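Local coordinates for phage tail sheath protein (Desulfitobacterium hafniense, PDB 3HXL) that probably assembles, as the sheath subunit, into the contractile tail sheath of a phage or phage-like particle, at residues N237-V249 / D326-G338. Residues are numbered along the deposited sequence; the frame is centred on the assembly and turned at random.
Sequences NYPAADYEGVISV and DINTLTSFTADKG
Thr329 points into the bend formed by residues 241-248 and splits its two branches there. With OG1 between the backbone N and the carbonyl carbon (chi1 63°), the hydroxyl sits 2.8 Å from Tyr243 O and 3.0 Å from Val246 O, two acceptors competing for one proton. The methyl CG2 instead presses against Ser248, CG2 to CB 3.4 Å, a tight carbon contact. Thr329 N reaches Val246 O nearly head-on (2.8 Å), so backbone and side chain of one threonine both engage the type I turn Tyr243-Val246. Beside it the Asn328 amide lies against Glu244 CA; its OD1 closes an Asx turn by accepting from Leu330 N, and its ND2 is bound by Phe341 O. Further along, Asp242, CG anti to the backbone N (chi1 -176°), turns its carboxylate back to Thr331 and Ser332. OD1 takes Thr331 N almost straight (2.8 Å, 171°) and also Ser332 N from the syn side, while OD2 lies 2.5 Å from Ser332 OG, so short that the exact distance is doubtful. Glu244 and Lys337 cross at an angle, the syn lone pair of OE1 meeting NZ (2.9 Å) in a salt bridge. The contact thus ties the turn leading into strand 246-255 of the subtilisin-like domain to the loop between strand 320-323 and helix 344-364; the two backbone N-H groups gathered on Asp242 OD1 would probably stabilise its negative charge.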
ATOM      1  N   ASN A 237      10.407   2.049  14.128  1.00 20.36           N
ATOM      2  CA  ASN A 237      11.125   2.771  15.171  1.00 21.38           C
ATOM      3  C   ASN A 237      11.490   4.223  14.839  1.00 22.74           C
ATOM      4  O   ASN A 237      12.667   4.571  14.702  1.00 21.21           O
ATOM      5  CB  ASN A 237      12.388   1.985  15.550  1.00 19.42           C
ATOM      6  CG  ASN A 237      12.074   0.753  16.376  1.00 17.29           C
ATOM      7  OD1 ASN A 237      11.814   0.850  17.573  1.00 24.03           O
ATOM      8  ND2 ASN A 237      12.070  -0.409  15.735  1.00 18.37           N
ATOM      9  N   TYR A 238      10.475   5.068  14.709  1.00 18.74           N
ATOM     10  CA  TYR A 238      10.706   6.475  14.425  1.00 17.19           C
ATOM     11  C   TYR A 238       9.658   7.344  15.106  1.00 16.77           C
ATOM     12  O   TYR A 238       8.963   8.132  14.457  1.00 19.10           O
ATOM     13  CB  TYR A 238      10.690   6.729  12.919  1.00 20.59           C
ATOM     14  CG  TYR A 238      11.389   8.009  12.523  1.00 23.75           C
ATOM     15  CD1 TYR A 238      10.672   9.103  12.034  1.00 19.59           C
ATOM     16  CD2 TYR A 238      12.775   8.121  12.634  1.00 29.47           C
ATOM     17  CE1 TYR A 238      11.325  10.282  11.658  1.00 22.11           C
ATOM     18  CE2 TYR A 238      13.437   9.290  12.263  1.00 31.18           C
ATOM     19  CZ  TYR A 238      12.707  10.365  11.775  1.00 30.61           C
ATOM     20  OH  TYR A 238      13.365  11.512  11.388  1.00 23.97           O
ATOM     21  N   PRO A 239       9.522   7.204  16.428  1.00 16.97           N
ATOM     22  CA  PRO A 239       8.542   8.001  17.164  1.00 17.78           C
ATOM     23  C   PRO A 239       8.869   9.495  17.098  1.00 21.79           C
ATOM     24  O   PRO A 239       8.022  10.338  17.387  1.00 22.31           O
ATOM     25  CB  PRO A 239       8.635   7.438  18.577  1.00 17.97           C
ATOM     26  CG  PRO A 239      10.059   7.000  18.671  1.00 17.95           C
ATOM     27  CD  PRO A 239      10.279   6.330  17.340  1.00 14.27           C
ATOM     28  N   ALA A 240      10.097   9.816  16.699  1.00 21.64           N
ATOM     29  CA  ALA A 240      10.516  11.213  16.602  1.00 24.96           C
ATOM     30  C   ALA A 240       9.656  12.009  15.619  1.00 25.28           C
ATOM     31  O   ALA A 240       9.657  13.246  15.636  1.00 20.31           O
ATOM     32  CB  ALA A 240      12.001  11.294  16.193  1.00 17.71           C
ATOM     33  N   ALA A 241       8.929  11.304  14.755  1.00 18.77           N
ATOM     34  CA  ALA A 241       8.064  11.955  13.774  1.00 20.23           C
ATOM     35  C   ALA A 241       7.038  12.863  14.470  1.00 18.26           C
ATOM     36  O   ALA A 241       6.685  13.923  13.950  1.00 20.31           O
ATOM     37  CB  ALA A 241       7.340  10.893  12.921  1.00 18.48           C
ATOM     38  N   ASP A 242       6.555  12.421  15.633  1.00 15.22           N
ATOM     39  CA  ASP A 242       5.584  13.173  16.438  1.00 19.91           C
ATOM     40  C   ASP A 242       4.525  13.839  15.557  1.00 20.86           C
ATOM     41  O   ASP A 242       4.265  15.040  15.659  1.00 18.28           O
ATOM     42  CB  ASP A 242       6.340  14.214  17.283  1.00 23.41           C
ATOM     43  CG  ASP A 242       5.437  14.989  18.234  1.00 22.21           C
ATOM     44  OD1 ASP A 242       4.357  14.482  18.605  1.00 21.65           O
ATOM     45  OD2 ASP A 242       5.832  16.109  18.633  1.00 22.26           O
ATOM     46  N   TYR A 243       3.910  13.030  14.699  1.00 18.37           N
ATOM     47  CA  TYR A 243       2.906  13.511  13.764  1.00 18.37           C
ATOM     48  C   TYR A 243       1.829  12.441  13.545  1.00 17.15           C
ATOM     49  O   TYR A 243       2.148  11.258  13.415  1.00 12.48           O
ATOM     50  CB  TYR A 243       3.600  13.861  12.449  1.00 15.59           C
ATOM     51  CG  TYR A 243       2.671  14.381  11.376  1.00 16.24           C
ATOM     52  CD1 TYR A 243       1.864  15.494  11.610  1.00 19.54           C
ATOM     53  CD2 TYR A 243       2.593  13.753  10.132  1.00 14.93           C
ATOM     54  CE1 TYR A 243       0.994  15.969  10.631  1.00 20.36           C
ATOM     55  CE2 TYR A 243       1.725  14.223   9.142  1.00 17.44           C
ATOM     56  CZ  TYR A 243       0.932  15.330   9.407  1.00 14.37           C
ATOM     57  OH  TYR A 243       0.062  15.794   8.460  1.00 19.45           O
ATOM     58  N   GLU A 244       0.565  12.864  13.511  1.00 13.27           N
ATOM     59  CA  GLU A 244      -0.562  11.933  13.335  1.00 17.73           C
ATOM     60  C   GLU A 244      -0.560  11.224  11.983  1.00 18.56           C
ATOM     61  O   GLU A 244      -1.268  10.229  11.787  1.00 14.90           O
ATOM     62  CB  GLU A 244      -1.907  12.658  13.515  1.00 14.01           C
ATOM     63  CG  GLU A 244      -2.205  13.725  12.463  1.00 18.01           C
ATOM     64  CD  GLU A 244      -1.730  15.110  12.887  1.00 20.71           C
ATOM     65  OE1 GLU A 244      -0.874  15.195  13.792  1.00 16.22           O
ATOM     66  OE2 GLU A 244      -2.216  16.105  12.313  1.00 19.12           O
ATOM     67  N   GLY A 245       0.234  11.731  11.049  1.00 15.58           N
ATOM     68  CA  GLY A 245       0.293  11.110   9.742  1.00 10.16           C
ATOM     69  C   GLY A 245       1.309   9.983   9.692  1.00  9.59           C
ATOM     70  O   GLY A 245       1.460   9.325   8.666  1.00 17.53           O
ATOM     71  N   VAL A 246       2.000   9.745  10.803  1.00 15.92           N
ATOM     72  CA  VAL A 246       3.016   8.694  10.845  1.00 15.30           C
ATOM     73  C   VAL A 246       2.829   7.678  11.967  1.00 11.38           C
ATOM     74  O   VAL A 246       2.680   8.044  13.127  1.00 16.77           O
ATOM     75  CB  VAL A 246       4.437   9.295  11.004  1.00 16.26           C
ATOM     76  CG1 VAL A 246       5.464   8.180  11.105  1.00 23.11           C
ATOM     77  CG2 VAL A 246       4.748  10.211   9.835  1.00 16.90           C
ATOM     78  N   ILE A 247       2.827   6.397  11.611  1.00 16.29           N
ATOM     79  CA  ILE A 247       2.707   5.336  12.600  1.00 16.23           C
ATOM     80  C   ILE A 247       4.090   4.707  12.717  1.00 12.11           C
ATOM     81  O   ILE A 247       4.736   4.429  11.708  1.00 16.44           O
ATOM     82  CB  ILE A 247       1.686   4.251  12.160  1.00 11.15           C
ATOM     83  CG1 ILE A 247       0.279   4.860  12.114  1.00 12.50           C
ATOM     84  CG2 ILE A 247       1.736   3.072  13.126  1.00 15.30           C
ATOM     85  CD1 ILE A 247      -0.754   3.997  11.375  1.00 11.60           C
ATOM     86  N   SER A 248       4.550   4.503  13.946  1.00 13.50           N
ATOM     87  CA  SER A 248       5.873   3.919  14.183  1.00 16.28           C
ATOM     88  C   SER A 248       5.813   2.558  14.878  1.00  8.98           C
ATOM     89  O   SER A 248       5.502   2.470  16.066  1.00 15.20           O
ATOM     90  CB  SER A 248       6.726   4.874  15.028  1.00 19.30           C
ATOM     91  OG  SER A 248       8.029   4.354  15.241  1.00 20.45           O
ATOM     92  N   VAL A 249       6.134   1.507  14.130  1.00 11.08           N
ATOM     93  CA  VAL A 249       6.131   0.141  14.659  1.00 13.63           C
ATOM     94  C   VAL A 249       7.439  -0.099  15.415  1.00 14.52           C
ATOM     95  O   VAL A 249       8.522   0.048  14.849  1.00 15.16           O
ATOM     96  CB  VAL A 249       6.015  -0.889  13.516  1.00 17.68           C
ATOM     97  CG1 VAL A 249       5.912  -2.297  14.086  1.00 17.18           C
ATOM     98  CG2 VAL A 249       4.807  -0.565  12.648  1.00 17.25           C
ATOM     99  N   ASP A 326      -3.689   0.974  19.018  1.00 17.62           N
ATOM    100  CA  ASP A 326      -3.689   1.398  17.621  1.00 16.44           C
ATOM    101  C   ASP A 326      -3.471   2.910  17.606  1.00 14.82           C
ATOM    102  O   ASP A 326      -4.416   3.684  17.451  1.00 12.94           O
ATOM    103  CB  ASP A 326      -5.041   1.019  16.991  1.00 17.33           C
ATOM    104  CG  ASP A 326      -5.124   1.337  15.506  1.00 20.04           C
ATOM    105  OD1 ASP A 326      -4.081   1.651  14.887  1.00 15.57           O
ATOM    106  OD2 ASP A 326      -6.249   1.260  14.960  1.00 16.47           O
ATOM    107  N   ILE A 327      -2.219   3.322  17.778  1.00 14.14           N
ATOM    108  CA  ILE A 327      -1.889   4.741  17.817  1.00 12.27           C
ATOM    109  C   ILE A 327      -0.799   5.145  16.841  1.00 16.03           C
ATOM    110  O   ILE A 327      -0.028   4.304  16.363  1.00 13.06           O
ATOM    111  CB  ILE A 327      -1.418   5.166  19.227  1.00 15.44           C
ATOM    112  CG1 ILE A 327      -0.190   4.337  19.634  1.00 19.32           C
ATOM    113  CG2 ILE A 327      -2.540   4.998  20.227  1.00 18.60           C
ATOM    114  CD1 ILE A 327       0.492   4.829  20.912  1.00 17.57           C
ATOM    115  N   ASN A 328      -0.758   6.442  16.537  1.00 11.53           N
ATOM    116  CA  ASN A 328       0.258   6.990  15.649  1.00 14.64           C
ATOM    117  C   ASN A 328       1.295   7.697  16.534  1.00 17.50           C
ATOM    118  O   ASN A 328       1.187   7.666  17.759  1.00 16.36           O
ATOM    119  CB  ASN A 328      -0.368   7.945  14.616  1.00  9.75           C
ATOM    120  CG  ASN A 328      -1.198   9.044  15.249  1.00 14.48           C
ATOM    121  OD1 ASN A 328      -0.685   9.882  16.002  1.00 18.12           O
ATOM    122  ND2 ASN A 328      -2.488   9.060  14.934  1.00 13.19           N
ATOM    123  N   THR A 329       2.292   8.327  15.920  1.00 15.17           N
ATOM    124  CA  THR A 329       3.362   8.975  16.678  1.00 15.36           C
ATOM    125  C   THR A 329       3.080  10.308  17.355  1.00 19.91           C
ATOM    126  O   THR A 329       3.949  10.831  18.058  1.00 19.72           O
ATOM    127  CB  THR A 329       4.595   9.195  15.805  1.00  9.26           C
ATOM    128  OG1 THR A 329       4.263  10.083  14.739  1.00 16.54           O
ATOM    129  CG2 THR A 329       5.082   7.884  15.228  1.00 11.03           C
ATOM    130  N   LEU A 330       1.902  10.880  17.149  1.00 14.05           N
ATOM    131  CA  LEU A 330       1.611  12.169  17.770  1.00 12.76           C
ATOM    132  C   LEU A 330       1.619  12.120  19.293  1.00 16.10           C
ATOM    133  O   LEU A 330       0.816  11.406  19.902  1.00 16.79           O
ATOM    134  CB  LEU A 330       0.258  12.706  17.299  1.00 13.68           C
ATOM    135  CG  LEU A 330      -0.127  14.049  17.926  1.00 17.00           C
ATOM    136  CD1 LEU A 330       0.829  15.148  17.430  1.00 13.70           C
ATOM    137  CD2 LEU A 330      -1.556  14.395  17.531  1.00 16.01           C
ATOM    138  N   THR A 331       2.528  12.880  19.905  1.00 14.77           N
ATOM    139  CA  THR A 331       2.618  12.942  21.364  1.00 16.00           C
ATOM    140  C   THR A 331       2.573  14.372  21.900  1.00 17.86           C
ATOM    141  O   THR A 331       2.241  14.578  23.063  1.00 20.66           O
ATOM    142  CB  THR A 331       3.910  12.282  21.920  1.00 19.12           C
ATOM    143  OG1 THR A 331       5.059  12.933  21.368  1.00 24.41           O
ATOM    144  CG2 THR A 331       3.946  10.803  21.580  1.00 21.06           C
ATOM    145  N   SER A 332       2.911  15.355  21.065  1.00 19.75           N
ATOM    146  CA  SER A 332       2.886  16.753  21.494  1.00 21.80           C
ATOM    147  C   SER A 332       1.475  17.296  21.306  1.00 20.84           C
ATOM    148  O   SER A 332       1.188  17.980  20.330  1.00 22.02           O
ATOM    149  CB  SER A 332       3.869  17.592  20.671  1.00 20.04           C
ATOM    150  OG  SER A 332       5.183  17.084  20.789  1.00 20.76           O
ATOM    151  N   PHE A 333       0.595  16.995  22.249  1.00 24.20           N
ATOM    152  CA  PHE A 333      -0.780  17.437  22.149  1.00 23.19           C
ATOM    153  C   PHE A 333      -0.962  18.900  22.521  1.00 28.36           C
ATOM    154  O   PHE A 333      -0.253  19.436  23.379  1.00 19.80           O
ATOM    155  CB  PHE A 333      -1.665  16.550  23.025  1.00 25.97           C
ATOM    156  CG  PHE A 333      -1.475  15.079  22.773  1.00 23.51           C
ATOM    157  CD1 PHE A 333      -1.671  14.545  21.503  1.00 18.29           C
ATOM    158  CD2 PHE A 333      -1.087  14.229  23.805  1.00 19.25           C
ATOM    159  CE1 PHE A 333      -1.484  13.184  21.263  1.00 23.45           C
ATOM    160  CE2 PHE A 333      -0.897  12.867  23.577  1.00 21.03           C
ATOM    161  CZ  PHE A 333      -1.095  12.342  22.307  1.00 16.11           C
ATOM    162  N   THR A 334      -1.909  19.546  21.851  1.00 23.16           N
ATOM    163  CA  THR A 334      -2.210  20.943  22.111  1.00 24.26           C
ATOM    164  C   THR A 334      -3.710  21.093  22.280  1.00 22.97           C
ATOM    165  O   THR A 334      -4.458  20.122  22.162  1.00 23.63           O
ATOM    166  CB  THR A 334      -1.751  21.851  20.954  1.00 26.91           C
ATOM    167  OG1 THR A 334      -2.498  21.537  19.773  1.00 28.41           O
ATOM    168  CG2 THR A 334      -0.263  21.648  20.677  1.00 27.75           C
ATOM    169  N   ALA A 335      -4.145  22.311  22.574  1.00 26.79           N
ATOM    170  CA  ALA A 335      -5.560  22.586  22.752  1.00 29.30           C
ATOM    171  C   ALA A 335      -6.324  22.225  21.477  1.00 27.06           C
ATOM    172  O   ALA A 335      -7.364  21.566  21.538  1.00 27.39           O
ATOM    173  CB  ALA A 335      -5.762  24.052  23.090  1.00 29.60           C
ATOM    174  N   ASP A 336      -5.787  22.644  20.333  1.00 18.31           N
ATOM    175  CA  ASP A 336      -6.397  22.392  19.026  1.00 28.04           C
ATOM    176  C   ASP A 336      -6.202  20.975  18.495  1.00 27.70           C
ATOM    177  O   ASP A 336      -6.924  20.545  17.598  1.00 22.44           O
ATOM    178  CB  ASP A 336      -5.847  23.369  17.979  1.00 29.59           C
ATOM    179  CG  ASP A 336      -6.320  24.795  18.196  1.00 31.80           C
ATOM    180  OD1 ASP A 336      -7.185  25.019  19.068  1.00 25.50           O
ATOM    181  OD2 ASP A 336      -5.831  25.691  17.481  1.00 30.14           O
ATOM    182  N   LYS A 337      -5.216  20.257  19.020  1.00 25.48           N
ATOM    183  CA  LYS A 337      -4.969  18.890  18.569  1.00 28.31           C
ATOM    184  C   LYS A 337      -4.690  18.019  19.786  1.00 23.18           C
ATOM    185  O   LYS A 337      -3.539  17.782  20.150  1.00 25.04           O
ATOM    186  CB  LYS A 337      -3.793  18.862  17.589  1.00 27.34           C
ATOM    187  CG  LYS A 337      -3.715  17.594  16.750  1.00 26.57           C
ATOM    188  CD  LYS A 337      -2.732  17.723  15.600  1.00 22.42           C
ATOM    189  CE  LYS A 337      -1.295  17.785  16.078  1.00 35.31           C
ATOM    190  NZ  LYS A 337      -0.334  17.827  14.939  1.00 26.81           N
ATOM    191  N   GLY A 338      -5.771  17.554  20.407  1.00 21.53           N
ATOM    192  CA  GLY A 338      -5.679  16.735  21.602  1.00 22.74           C
ATOM    193  C   GLY A 338      -5.226  15.302  21.414  1.00 19.61           C
ATOM    194  O   GLY A 338      -4.900  14.873  20.307  1.00 19.41           O
TER
HETATM  195  O   HOH W   1       2.862  17.390  15.956  1.00 36.88           O
HETATM  196  O   HOH W   2       2.714   4.888  16.114  1.00 13.53           O